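Local coordinates for trwC protein (Escherichia coli, PDB 1OMH) that probably recognises, nicks and processes the origin-of-transfer DNA of a conjugative plasmid through its N-terminal relaxase domain, the part present here bound to oriT DNA, at residues B[1-6]-B[85-90]; B[146-151]-B[163-168]. All blocks are in the same frame, centred on the assembly; numbering follows the deposited sequence.

Both contacts belong to the five-stranded antiparallel sheet of the relaxase domain, and their centres lie about 9 Å apart. Contact 1 pairs the edge strand 2-8 with strand 81-89; contact 2 pairs strands 145-152 and 158-167, the two arms of a beta hairpin. Both segments of contact 1 precede those of contact 2 in sequence, yet the contacts become neighbours because strand 81-89 runs beside strand 158-167. L86 O and A164 N join the two by a probable hydrogen bond, and D85 OD2 probably accepts another from H163 ND1. The sheet thereby sets the end that touches DNA bases beside the histidines that bind metal in other structures of this protein.

Contact 1 of 2, residues B[1-6]-B[85-90]; sequences MLSHMV and DLTFSA. With nucleotides of chain A.
L2 lies alongside F88 on one face of the two-stranded ladder; its chi1 of -158°, with CG anti to the backbone N, lays CG over the ring toward the rim, 4.1 Å from the centroid. L2 CD2 meets L86 CB at 3.9 Å. This is the tight side: L86 CD2 reaches H4 CB, and helices 104-122 and 189-206 close over F88 and L2. Beneath it the antiparallel strands are joined by paired backbone bonds at M1-S89, S3-T87 and M5-D85. The face bearing S3, T87, M5 and D85 is less closely packed between the strands, S3 and M5 being partly exposed. There a water links S3 OG and T87 OG1, 3.0 Å from each, and thymine bases of the DNA lie against S3 and M5. At the chain start, M1 N gives bonds to S89 O and to O4 of DT23 of chain A, both 2.7 Å long, while L2 N reaches O4 of DT21 of chain A at 3.2 Å. Backbone atoms thus meet the thymine edges where the edge strand begins, consistent with base recognition, at a DNA-binding site on the antiparallel sheet of a TrwC-type relaxase of the Rep clan.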
loop_
_atom_site.group_PDB
_atom_site.type_symbol
_atom_site.label_atom_id
_atom_site.label_comp_id
_atom_site.label_asym_id
_atom_site.label_seq_id
_atom_site.Cartn_x
_atom_site.Cartn_y
_atom_site.Cartn_z
HETATM N N MSE B 1 6.183 1.748 5.708
HETATM C CA MSE B 1 6.109 2.842 4.703
HETATM C C MSE B 1 4.689 2.885 4.152
HETATM O O MSE B 1 4.029 1.851 4.046
HETATM C CB MSE B 1 7.096 2.560 3.565
HETATM C CG MSE B 1 7.053 3.531 2.399
HETATM SE SE MSE B 1 7.730 5.285 2.841
HETATM C CE MSE B 1 9.054 4.772 4.131
ATOM N N LEU B 2 4.223 4.082 3.811
ATOM C CA LEU B 2 2.894 4.258 3.239
ATOM C C LEU B 2 3.011 5.283 2.118
ATOM O O LEU B 2 3.589 6.355 2.294
ATOM C CB LEU B 2 1.899 4.775 4.286
ATOM C CG LEU B 2 0.386 4.553 4.082
ATOM C CD1 LEU B 2 -0.372 5.780 4.563
ATOM C CD2 LEU B 2 0.048 4.279 2.633
ATOM N N SER B 3 2.471 4.939 0.959
ATOM C CA SER B 3 2.493 5.835 -0.184
ATOM C C SER B 3 1.129 5.781 -0.836
ATOM O O SER B 3 0.393 4.799 -0.689
ATOM C CB SER B 3 3.557 5.408 -1.198
ATOM O OG SER B 3 3.175 4.215 -1.863
ATOM N N HIS B 4 0.781 6.840 -1.548
ATOM C CA HIS B 4 -0.500 6.866 -2.218
ATOM C C HIS B 4 -0.294 7.133 -3.696
ATOM O O HIS B 4 0.711 7.721 -4.116
ATOM C CB HIS B 4 -1.398 7.963 -1.636
ATOM C CG HIS B 4 -0.880 9.350 -1.861
ATOM N ND1 HIS B 4 -0.384 10.132 -0.839
ATOM C CD2 HIS B 4 -0.756 10.087 -2.991
ATOM C CE1 HIS B 4 0.022 11.288 -1.330
ATOM N NE2 HIS B 4 -0.191 11.287 -2.635
HETATM N N MSE B 5 -1.269 6.705 -4.478
HETATM C CA MSE B 5 -1.235 6.930 -5.901
HETATM C C MSE B 5 -2.681 7.112 -6.307
HETATM O O MSE B 5 -3.524 6.245 -6.054
HETATM C CB MSE B 5 -0.631 5.733 -6.636
HETATM C CG MSE B 5 -0.005 6.099 -7.975
HETATM SE SE MSE B 5 0.541 4.549 -8.995
HETATM C CE MSE B 5 1.432 3.565 -7.591
ATOM N N VAL B 6 -2.985 8.264 -6.886
ATOM C CA VAL B 6 -4.342 8.511 -7.350
ATOM C C VAL B 6 -4.474 7.715 -8.649
ATOM O O VAL B 6 -3.695 7.911 -9.577
ATOM C CB VAL B 6 -4.569 9.992 -7.640
ATOM C CG1 VAL B 6 -5.961 10.196 -8.228
ATOM C CG2 VAL B 6 -4.406 10.798 -6.354
ATOM N N ASP B 85 -4.851 4.257 -4.355
ATOM C CA ASP B 85 -4.100 3.120 -3.856
ATOM C C ASP B 85 -3.192 3.529 -2.708
ATOM O O ASP B 85 -2.355 4.417 -2.858
ATOM C CB ASP B 85 -3.254 2.507 -4.977
ATOM C CG ASP B 85 -2.464 1.279 -4.519
ATOM O OD1 ASP B 85 -2.712 0.770 -3.405
ATOM O OD2 ASP B 85 -1.597 0.814 -5.288
ATOM N N LEU B 86 -3.381 2.900 -1.552
ATOM C CA LEU B 86 -2.528 3.165 -0.404
ATOM C C LEU B 86 -1.673 1.903 -0.272
ATOM O O LEU B 86 -2.178 0.824 0.044
ATOM C CB LEU B 86 -3.357 3.400 0.867
ATOM C CG LEU B 86 -4.268 4.636 0.956
ATOM C CD1 LEU B 86 -4.793 4.785 2.379
ATOM C CD2 LEU B 86 -3.510 5.887 0.567
ATOM N N THR B 87 -0.382 2.042 -0.547
ATOM C CA THR B 87 0.542 0.917 -0.481
ATOM C C THR B 87 1.328 0.914 0.825
ATOM O O THR B 87 2.168 1.787 1.054
ATOM C CB THR B 87 1.533 0.961 -1.653
ATOM O OG1 THR B 87 0.805 0.884 -2.884
ATOM C CG2 THR B 87 2.526 -0.191 -1.570
ATOM N N PHE B 88 1.031 -0.074 1.667
ATOM C CA PHE B 88 1.680 -0.253 2.961
ATOM C C PHE B 88 2.812 -1.270 2.817
ATOM O O PHE B 88 2.569 -2.409 2.436
ATOM C CB PHE B 88 0.694 -0.806 4.000
ATOM C CG PHE B 88 -0.466 0.091 4.294
ATOM C CD1 PHE B 88 -1.572 0.130 3.447
ATOM C CD2 PHE B 88 -0.460 0.895 5.429
ATOM C CE1 PHE B 88 -2.662 0.960 3.730
ATOM C CE2 PHE B 88 -1.545 1.730 5.719
ATOM C CZ PHE B 88 -2.644 1.760 4.869
ATOM N N SER B 89 4.032 -0.870 3.152
ATOM C CA SER B 89 5.174 -1.770 3.052
ATOM C C SER B 89 5.886 -1.882 4.395
ATOM O O SER B 89 6.169 -0.884 5.046
ATOM C CB SER B 89 6.147 -1.254 1.996
ATOM O OG SER B 89 5.486 -1.141 0.743
ATOM N N ALA B 90 6.168 -3.108 4.803
ATOM C CA ALA B 90 6.847 -3.358 6.063
ATOM C C ALA B 90 8.352 -3.161 5.940
ATOM O O ALA B 90 8.906 -3.175 4.834
ATOM C CB ALA B 90 6.556 -4.774 6.522
ATOM P P DT A 23 15.422 1.194 4.110
ATOM O OP1 DT A 23 15.495 0.306 5.296
ATOM O OP2 DT A 23 16.638 1.902 3.647
ATOM O "O5'" DT A 23 14.764 0.394 2.889
ATOM C "C5'" DT A 23 15.300 -0.876 2.421
ATOM C "C4'" DT A 23 14.161 -1.807 2.053
ATOM O "O4'" DT A 23 13.236 -1.801 3.147
ATOM C "C3'" DT A 23 13.352 -1.517 0.774
ATOM O "O3'" DT A 23 13.441 -2.753 0.047
ATOM C "C2'" DT A 23 11.921 -1.833 1.174
ATOM C "C1'" DT A 23 11.913 -1.871 2.690
ATOM N N1 DT A 23 11.094 -0.945 3.494
ATOM C C2 DT A 23 9.751 -0.832 3.234
ATOM O O2 DT A 23 9.216 -1.342 2.266
ATOM N N3 DT A 23 9.052 -0.100 4.163
ATOM C C4 DT A 23 9.562 0.533 5.284
ATOM O O4 DT A 23 8.802 1.119 6.052
ATOM C C5 DT A 23 10.997 0.430 5.449
ATOM C C7 DT A 23 11.657 1.103 6.612
ATOM C C6 DT A 23 11.679 -0.278 4.549
ATOM P P DG A 22 14.322 7.797 3.117
ATOM O OP1 DG A 22 15.568 7.825 3.917
ATOM O OP2 DG A 22 14.392 8.040 1.655
ATOM O "O5'" DG A 22 13.602 6.395 3.345
ATOM C "C5'" DG A 22 13.692 5.687 4.588
ATOM C "C4'" DG A 22 13.107 4.306 4.415
ATOM O "O4'" DG A 22 11.862 4.461 3.721
ATOM C "C3'" DG A 22 13.929 3.317 3.582
ATOM O "O3'" DG A 22 14.345 2.317 4.517
ATOM C "C2'" DG A 22 12.871 2.525 2.832
ATOM C "C1'" DG A 22 11.645 3.402 2.826
ATOM N N9 DG A 22 11.159 3.959 1.565
ATOM C C8 DG A 22 11.397 5.204 1.027
ATOM N N7 DG A 22 10.675 5.444 -0.034
ATOM C C5 DG A 22 9.954 4.272 -0.229
ATOM C C6 DG A 22 8.994 3.928 -1.216
ATOM O O6 DG A 22 8.568 4.616 -2.148
ATOM N N1 DG A 22 8.515 2.632 -1.033
ATOM C C2 DG A 22 8.904 1.783 -0.029
ATOM N N2 DG A 22 8.333 0.576 -0.011
ATOM N N3 DG A 22 9.792 2.092 0.892
ATOM C C4 DG A 22 10.268 3.341 0.733
ATOM P P DT A 21 9.571 10.695 0.278
ATOM O OP1 DT A 21 10.837 10.640 -0.499
ATOM O OP2 DT A 21 8.421 9.877 -0.151
ATOM O "O5'" DT A 21 9.900 10.403 1.809
ATOM C "C5'" DT A 21 11.008 11.035 2.459
ATOM C "C4'" DT A 21 11.385 10.293 3.725
ATOM O "O4'" DT A 21 10.203 10.136 4.552
ATOM C "C3'" DT A 21 11.919 8.873 3.494
ATOM O "O3'" DT A 21 13.336 8.902 3.755
ATOM C "C2'" DT A 21 11.447 8.123 4.729
ATOM C "C1'" DT A 21 10.277 8.923 5.280
ATOM N N1 DT A 21 8.940 8.270 5.333
ATOM C C2 DT A 21 8.837 7.087 6.051
ATOM O O2 DT A 21 9.781 6.550 6.606
ATOM N N3 DT A 21 7.574 6.549 6.095
ATOM C C4 DT A 21 6.428 7.051 5.512
ATOM O O4 DT A 21 5.359 6.448 5.650
ATOM C C5 DT A 21 6.603 8.286 4.769
ATOM C C7 DT A 21 5.416 8.906 4.101
ATOM C C6 DT A 21 7.834 8.823 4.713
HETATM O O HOH W 1 0.803 3.762 -3.634
#

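Contact 2 of 2, residues B[146-151]-B[163-168]; sequences GKFRHE and HAVILN. With SO4 (sulfate ion), chain D; SO4 (sulfate ion), chain C.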
loop_
_atom_site.group_PDB
_atom_site.type_symbol
_atom_site.label_atom_id
_atom_site.label_comp_id
_atom_site.label_asym_id
_atom_site.label_seq_id
_atom_site.Cartn_x
_atom_site.Cartn_y
_atom_site.Cartn_z
ATOM N N GLY B 146 -10.478 -2.514 -1.499
ATOM C CA GLY B 146 -10.028 -3.830 -1.905
ATOM C C GLY B 146 -8.573 -3.916 -1.458
ATOM O O GLY B 146 -7.728 -3.170 -1.952
ATOM N N LYS B 147 -8.277 -4.806 -0.516
ATOM C CA LYS B 147 -6.915 -4.963 0.003
ATOM C C LYS B 147 -6.218 -6.177 -0.604
ATOM O O LYS B 147 -6.739 -7.294 -0.553
ATOM C CB LYS B 147 -6.939 -5.114 1.527
ATOM C CG LYS B 147 -7.644 -3.981 2.266
ATOM C CD LYS B 147 -7.602 -4.193 3.780
ATOM C CE LYS B 147 -8.384 -5.435 4.178
ATOM N NZ LYS B 147 -8.388 -5.654 5.652
ATOM N N PHE B 148 -5.026 -5.963 -1.153
ATOM C CA PHE B 148 -4.289 -7.058 -1.773
ATOM C C PHE B 148 -2.872 -7.163 -1.219
ATOM O O PHE B 148 -2.041 -6.291 -1.455
ATOM C CB PHE B 148 -4.269 -6.854 -3.291
ATOM C CG PHE B 148 -5.633 -6.596 -3.878
ATOM C CD1 PHE B 148 -6.084 -5.297 -4.091
ATOM C CD2 PHE B 148 -6.476 -7.654 -4.196
ATOM C CE1 PHE B 148 -7.354 -5.057 -4.616
ATOM C CE2 PHE B 148 -7.748 -7.424 -4.718
ATOM C CZ PHE B 148 -8.184 -6.121 -4.929
ATOM N N ARG B 149 -2.621 -8.244 -0.480
ATOM C CA ARG B 149 -1.326 -8.514 0.144
ATOM C C ARG B 149 -0.383 -9.236 -0.818
ATOM O O ARG B 149 -0.757 -10.238 -1.431
ATOM C CB ARG B 149 -1.539 -9.370 1.402
ATOM C CG ARG B 149 -0.307 -9.546 2.293
ATOM C CD ARG B 149 -0.616 -10.502 3.445
ATOM N NE ARG B 149 -0.956 -11.828 2.944
ATOM C CZ ARG B 149 -1.928 -12.590 3.432
ATOM N NH1 ARG B 149 -2.157 -13.780 2.902
ATOM N NH2 ARG B 149 -2.672 -12.163 4.443
ATOM N N HIS B 150 0.837 -8.719 -0.942
ATOM C CA HIS B 150 1.854 -9.298 -1.810
ATOM C C HIS B 150 3.126 -9.526 -1.023
ATOM O O HIS B 150 3.326 -8.908 0.015
ATOM C CB HIS B 150 2.088 -8.390 -3.019
ATOM C CG HIS B 150 0.955 -8.422 -3.993
ATOM N ND1 HIS B 150 0.683 -9.526 -4.775
ATOM C CD2 HIS B 150 -0.050 -7.543 -4.222
ATOM C CE1 HIS B 150 -0.443 -9.328 -5.437
ATOM N NE2 HIS B 150 -0.909 -8.133 -5.119
ATOM N N GLU B 151 3.999 -10.397 -1.521
ATOM C CA GLU B 151 5.200 -10.734 -0.776
ATOM C C GLU B 151 6.552 -10.549 -1.453
ATOM O O GLU B 151 7.584 -10.755 -0.813
ATOM C CB GLU B 151 5.064 -12.178 -0.273
ATOM C CG GLU B 151 3.656 -12.493 0.246
ATOM C CD GLU B 151 3.499 -13.917 0.763
ATOM O OE1 GLU B 151 4.177 -14.833 0.245
ATOM O OE2 GLU B 151 2.682 -14.119 1.684
ATOM N N HIS B 163 -1.566 -3.546 -1.204
ATOM C CA HIS B 163 -2.122 -2.484 -2.026
ATOM C C HIS B 163 -3.565 -2.334 -1.580
ATOM O O HIS B 163 -4.395 -3.182 -1.893
ATOM C CB HIS B 163 -2.106 -2.873 -3.506
ATOM C CG HIS B 163 -0.758 -2.785 -4.148
ATOM N ND1 HIS B 163 -0.155 -1.581 -4.451
ATOM C CD2 HIS B 163 0.104 -3.749 -4.550
ATOM C CE1 HIS B 163 1.017 -1.809 -5.012
ATOM N NE2 HIS B 163 1.200 -3.117 -5.084
ATOM N N ALA B 164 -3.856 -1.275 -0.826
ATOM C CA ALA B 164 -5.209 -1.012 -0.359
ATOM C C ALA B 164 -5.850 -0.085 -1.380
ATOM O O ALA B 164 -5.615 1.126 -1.368
ATOM C CB ALA B 164 -5.180 -0.338 1.019
ATOM N N VAL B 165 -6.651 -0.654 -2.270
ATOM C CA VAL B 165 -7.296 0.139 -3.297
ATOM C C VAL B 165 -8.636 0.699 -2.835
ATOM O O VAL B 165 -9.649 -0.013 -2.779
ATOM C CB VAL B 165 -7.503 -0.681 -4.589
ATOM C CG1 VAL B 165 -8.120 0.200 -5.670
ATOM C CG2 VAL B 165 -6.159 -1.246 -5.064
ATOM N N ILE B 166 -8.626 1.983 -2.491
ATOM C CA ILE B 166 -9.838 2.657 -2.057
ATOM C C ILE B 166 -10.557 3.096 -3.327
ATOM O O ILE B 166 -10.070 3.952 -4.066
ATOM C CB ILE B 166 -9.535 3.915 -1.210
ATOM C CG1 ILE B 166 -8.835 3.536 0.101
ATOM C CG2 ILE B 166 -10.833 4.637 -0.881
ATOM C CD1 ILE B 166 -7.436 3.009 -0.054
ATOM N N LEU B 167 -11.717 2.513 -3.589
ATOM C CA LEU B 167 -12.448 2.881 -4.790
ATOM C C LEU B 167 -12.974 4.307 -4.668
ATOM O O LEU B 167 -13.247 4.790 -3.564
ATOM C CB LEU B 167 -13.569 1.875 -5.036
ATOM C CG LEU B 167 -12.938 0.518 -5.381
ATOM C CD1 LEU B 167 -13.377 -0.530 -4.389
ATOM C CD2 LEU B 167 -13.286 0.127 -6.801
ATOM N N ASN B 168 -13.088 4.980 -5.811
ATOM C CA ASN B 168 -13.552 6.363 -5.865
ATOM C C ASN B 168 -15.059 6.452 -5.636
ATOM O O ASN B 168 -15.813 6.819 -6.537
ATOM C CB ASN B 168 -13.185 6.958 -7.228
ATOM C CG ASN B 168 -13.344 8.464 -7.282
ATOM O OD1 ASN B 168 -13.137 9.079 -8.334
ATOM N ND2 ASN B 168 -13.705 9.070 -6.156
HETATM S S SO4 D . 3.893 -11.432 -5.035
HETATM O O1 SO4 D . 2.726 -11.216 -5.913
HETATM O O2 SO4 D . 4.778 -12.447 -5.637
HETATM O O3 SO4 D . 3.445 -11.907 -3.716
HETATM O O4 SO4 D . 4.617 -10.159 -4.874
HETATM S S SO4 C . 4.178 -4.615 -6.996
HETATM O O1 SO4 C . 3.313 -5.792 -7.205
HETATM O O2 SO4 C . 5.567 -5.048 -6.744
HETATM O O3 SO4 C . 3.689 -3.853 -5.832
HETATM O O4 SO4 C . 4.138 -3.765 -8.202
#
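H150 and H163 touch through their CD2 corners, H150 CD2 3.8 Å from H163 CD2, with the planes at 63° and no stacking. H150 CD2 comes in at the edge of the H163 ring, near its plane. Each imidazole also holds a sulfate, probably from the crystallisation liquor: H150 ND1 donates to O1 of the chain D sulfate over 2.9 Å, and H163 NE2 donates to O3 of the chain C sulfate over 2.7 Å. The backbone N of E151 adds a nearly straight bond to O3 of the chain D sulfate (2.7 Å, 166° at the hydrogen). The far nitrogens are held in turn, H150 NE2 by Y18 O and H163 ND1 by the D85 carboxylate, which fixes the rotation of both rings.

Together with H161, these histidines bind zinc or copper in other structures of this protein; this model is metal-free. An alanine in place of H150 is likely to leave the chain D sulfate without its imidazole donor, Y18 O without its partner, and the metal site without one ligand. Further along the hairpin, F148 brings CE1 to V165 CG2 at 4.0 Å, the methyl lying at the ring edge, near its plane. Four backbone bonds between G146 and V165 and between F148 and H163 hold the strands in register. Outside this pair, Y18 stacks on H163, F55 of helix 52-60 meets F148 edge-to-face and touches V165, and on the opposite face of the sheet helix 104-122 packs against K147 and A164. Strand 81-89 runs alongside strand 158-167, and strand 34-37 flanks strand 145-152 through backbone bonding of K147 with E35.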